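Local atomic coordinates of beta-N-acetylhexosaminidase (Akkermansia muciniphila, PDB entry 6JEA), a protein that hydrolyses terminal non-reducing N-acetyl-beta-D-hexosaminides, releasing N-acetylglucosamine from terminally unbranched N-glycans and chitobiose. Residues Y350-F355 with H396-A401. Numbering follows the deposited sequence.
Sequences YCYLDF and HAPVWA. With NAG (2-acetamido-2-deoxy-beta-D-glucopyranose), chain B.
In the substrate pocket of this family 20 glycoside hydrolase, at the mouth of its TIM barrel, Tyr352 and Trp400 meet as an edge-to-face pair. Trp400 follows strand 392-399, and Tyr352 belongs to the loop leaving helix 348-351. The indole brings its NE1 edge over the centre of the phenol face, 3.4 Å from Tyr352 CE2, with the ring planes at 64°. One face of the same indole is the floor for the bound sugar: NAG C5 sits 3.6 Å from Trp400 CG, while Pro398 CB backs the opposite face. A leucine in place of Trp400 would probably leave the sugar without this flat platform and the face of Tyr352 without the NE1 edge that covers it. Pro398 also touches the phenol obliquely through CG, and Pro398 O accepts the one backbone hydrogen bond across the contact, from Leu353 N at 3.0 Å, nearly straight at 162°. Next to this bond, Leu353 CB packs on Val399 CG2. Asp354 holds CG between its backbone N and carbonyl carbon (chi1 53°), which sets the carboxylate alongside the indole edge, turned steeply to the indole plane. Asp354 OD2 takes a 2.6 Å hydrogen bond from NAG O6, while OD1, buried against Trp400 CD1, has no polar partner in the model. Arg101 and Glu402 also hydrogen-bond the sugar; at its anomeric end, NAG O1 lies in the plane of the Tyr352 ring, 3.0 Å from Tyr352 OH, to which it is hydrogen-bonded.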
loop_
_atom_site.group_PDB
_atom_site.type_symbol
_atom_site.label_atom_id
_atom_site.label_comp_id
_atom_site.label_asym_id
_atom_site.label_seq_id
_atom_site.Cartn_x
_atom_site.Cartn_y
_atom_site.Cartn_z
ATOM N N TYR A 350 -4.115 -1.696 13.362
ATOM C CA TYR A 350 -2.812 -1.049 13.418
ATOM C C TYR A 350 -2.413 -0.324 12.143
ATOM O O TYR A 350 -1.576 0.584 12.212
ATOM C CB TYR A 350 -1.711 -2.076 13.732
ATOM C CG TYR A 350 -1.913 -2.867 15.003
ATOM C CD1 TYR A 350 -2.642 -4.052 14.999
ATOM C CD2 TYR A 350 -1.358 -2.442 16.203
ATOM C CE1 TYR A 350 -2.822 -4.782 16.156
ATOM C CE2 TYR A 350 -1.533 -3.168 17.367
ATOM C CZ TYR A 350 -2.266 -4.337 17.337
ATOM O OH TYR A 350 -2.445 -5.063 18.492
ATOM N N CYS A 351 -2.972 -0.691 10.986
ATOM C CA CYS A 351 -2.405 -0.287 9.708
ATOM C C CYS A 351 -3.280 0.642 8.877
ATOM O O CYS A 351 -2.793 1.166 7.869
ATOM C CB CYS A 351 -2.069 -1.528 8.866
ATOM S SG CYS A 351 -0.949 -2.703 9.669
ATOM N N TYR A 352 -4.541 0.865 9.246
ATOM C CA TYR A 352 -5.395 1.775 8.485
ATOM C C TYR A 352 -5.055 3.210 8.867
ATOM O O TYR A 352 -5.403 3.668 9.959
ATOM C CB TYR A 352 -6.873 1.485 8.732
ATOM C CG TYR A 352 -7.446 0.381 7.870
ATOM C CD1 TYR A 352 -6.630 -0.608 7.332
ATOM C CD2 TYR A 352 -8.802 0.336 7.582
ATOM C CE1 TYR A 352 -7.151 -1.617 6.549
ATOM C CE2 TYR A 352 -9.332 -0.670 6.799
ATOM C CZ TYR A 352 -8.503 -1.643 6.286
ATOM O OH TYR A 352 -9.031 -2.643 5.503
ATOM N N LEU A 353 -4.391 3.924 7.964
ATOM C CA LEU A 353 -3.934 5.279 8.239
ATOM C C LEU A 353 -4.948 6.343 7.846
ATOM O O LEU A 353 -4.639 7.534 7.944
ATOM C CB LEU A 353 -2.601 5.538 7.533
ATOM C CG LEU A 353 -1.468 4.601 7.960
ATOM C CD1 LEU A 353 -0.119 5.107 7.468
ATOM C CD2 LEU A 353 -1.459 4.411 9.472
ATOM N N ASP A 354 -6.146 5.951 7.406
ATOM C CA ASP A 354 -7.217 6.925 7.241
ATOM C C ASP A 354 -7.870 7.289 8.568
ATOM O O ASP A 354 -8.510 8.341 8.660
ATOM C CB ASP A 354 -8.279 6.406 6.266
ATOM C CG ASP A 354 -8.809 5.029 6.641
ATOM O OD1 ASP A 354 -8.016 4.184 7.113
ATOM O OD2 ASP A 354 -10.025 4.792 6.451
ATOM N N PHE A 355 -7.707 6.456 9.591
ATOM C CA PHE A 355 -8.291 6.746 10.889
ATOM C C PHE A 355 -7.548 7.903 11.552
ATOM O O PHE A 355 -6.348 8.092 11.328
ATOM C CB PHE A 355 -8.240 5.514 11.792
ATOM C CG PHE A 355 -9.018 4.332 11.270
ATOM C CD1 PHE A 355 -9.911 4.473 10.216
ATOM C CD2 PHE A 355 -8.857 3.080 11.841
ATOM C CE1 PHE A 355 -10.620 3.384 9.736
ATOM C CE2 PHE A 355 -9.567 1.989 11.368
ATOM C CZ PHE A 355 -10.450 2.143 10.311
ATOM N N HIS A 396 1.775 -3.806 5.457
ATOM C CA HIS A 396 1.122 -3.017 4.417
ATOM C C HIS A 396 0.152 -2.057 5.090
ATOM O O HIS A 396 -0.740 -2.494 5.821
ATOM C CB HIS A 396 0.381 -3.935 3.440
ATOM C CG HIS A 396 0.214 -3.367 2.066
ATOM N ND1 HIS A 396 1.273 -3.158 1.211
ATOM C CD2 HIS A 396 -0.896 -2.983 1.392
ATOM C CE1 HIS A 396 0.826 -2.661 0.072
ATOM N NE2 HIS A 396 -0.487 -2.546 0.155
ATOM N N ALA A 397 0.320 -0.760 4.850
ATOM C CA ALA A 397 -0.538 0.239 5.479
ATOM C C ALA A 397 -1.381 0.947 4.429
ATOM O O ALA A 397 -0.830 1.665 3.579
ATOM C CB ALA A 397 0.294 1.253 6.264
ATOM N N PRO A 398 -2.702 0.765 4.426
ATOM C CA PRO A 398 -3.560 1.481 3.474
ATOM C C PRO A 398 -3.965 2.857 3.977
ATOM O O PRO A 398 -4.333 3.045 5.138
ATOM C CB PRO A 398 -4.794 0.571 3.360
ATOM C CG PRO A 398 -4.453 -0.693 4.124
ATOM C CD PRO A 398 -3.435 -0.296 5.129
ATOM N N VAL A 399 -3.901 3.836 3.077
ATOM C CA VAL A 399 -4.353 5.187 3.391
ATOM C C VAL A 399 -5.604 5.494 2.579
ATOM O O VAL A 399 -5.546 6.235 1.591
ATOM C CB VAL A 399 -3.250 6.228 3.127
ATOM C CG1 VAL A 399 -3.576 7.533 3.835
ATOM C CG2 VAL A 399 -1.898 5.700 3.576
ATOM N N TRP A 400 -6.738 4.921 2.990
ATOM C CA TRP A 400 -7.996 5.130 2.282
ATOM C C TRP A 400 -8.345 6.613 2.234
ATOM O O TRP A 400 -8.169 7.343 3.212
ATOM C CB TRP A 400 -9.116 4.345 2.960
ATOM C CG TRP A 400 -8.798 2.898 3.121
ATOM C CD1 TRP A 400 -8.393 2.269 4.261
ATOM C CD2 TRP A 400 -8.845 1.892 2.101
ATOM N NE1 TRP A 400 -8.192 0.933 4.019
ATOM C CE2 TRP A 400 -8.463 0.675 2.700
ATOM C CE3 TRP A 400 -9.178 1.901 0.744
ATOM C CZ2 TRP A 400 -8.404 -0.522 1.988
ATOM C CZ3 TRP A 400 -9.119 0.709 0.037
ATOM C CH2 TRP A 400 -8.733 -0.484 0.661
ATOM N N ALA A 401 -8.852 7.060 1.086
ATOM C CA ALA A 401 -8.929 8.485 0.794
ATOM C C ALA A 401 -10.354 8.961 0.529
ATOM O O ALA A 401 -10.567 9.866 -0.281
ATOM C CB ALA A 401 -8.023 8.831 -0.386
HETATM C C1 NAG B . -11.699 -0.892 4.147
HETATM C C2 NAG B . -12.421 -1.045 2.805
HETATM C C3 NAG B . -12.293 0.233 1.974
HETATM C C4 NAG B . -12.685 1.458 2.786
HETATM C C5 NAG B . -11.915 1.480 4.100
HETATM C C6 NAG B . -12.310 2.621 5.004
HETATM C C7 NAG B . -12.560 -3.317 1.877
HETATM C C8 NAG B . -11.844 -4.376 1.097
HETATM N N2 NAG B . -11.887 -2.178 2.067
HETATM O O1 NAG B . -11.933 -2.017 4.929
HETATM O O3 NAG B . -13.132 0.124 0.830
HETATM O O4 NAG B . -12.385 2.643 2.057
HETATM O O5 NAG B . -12.175 0.268 4.819
HETATM O O6 NAG B . -11.528 2.628 6.191
HETATM O O7 NAG B . -13.694 -3.483 2.313
#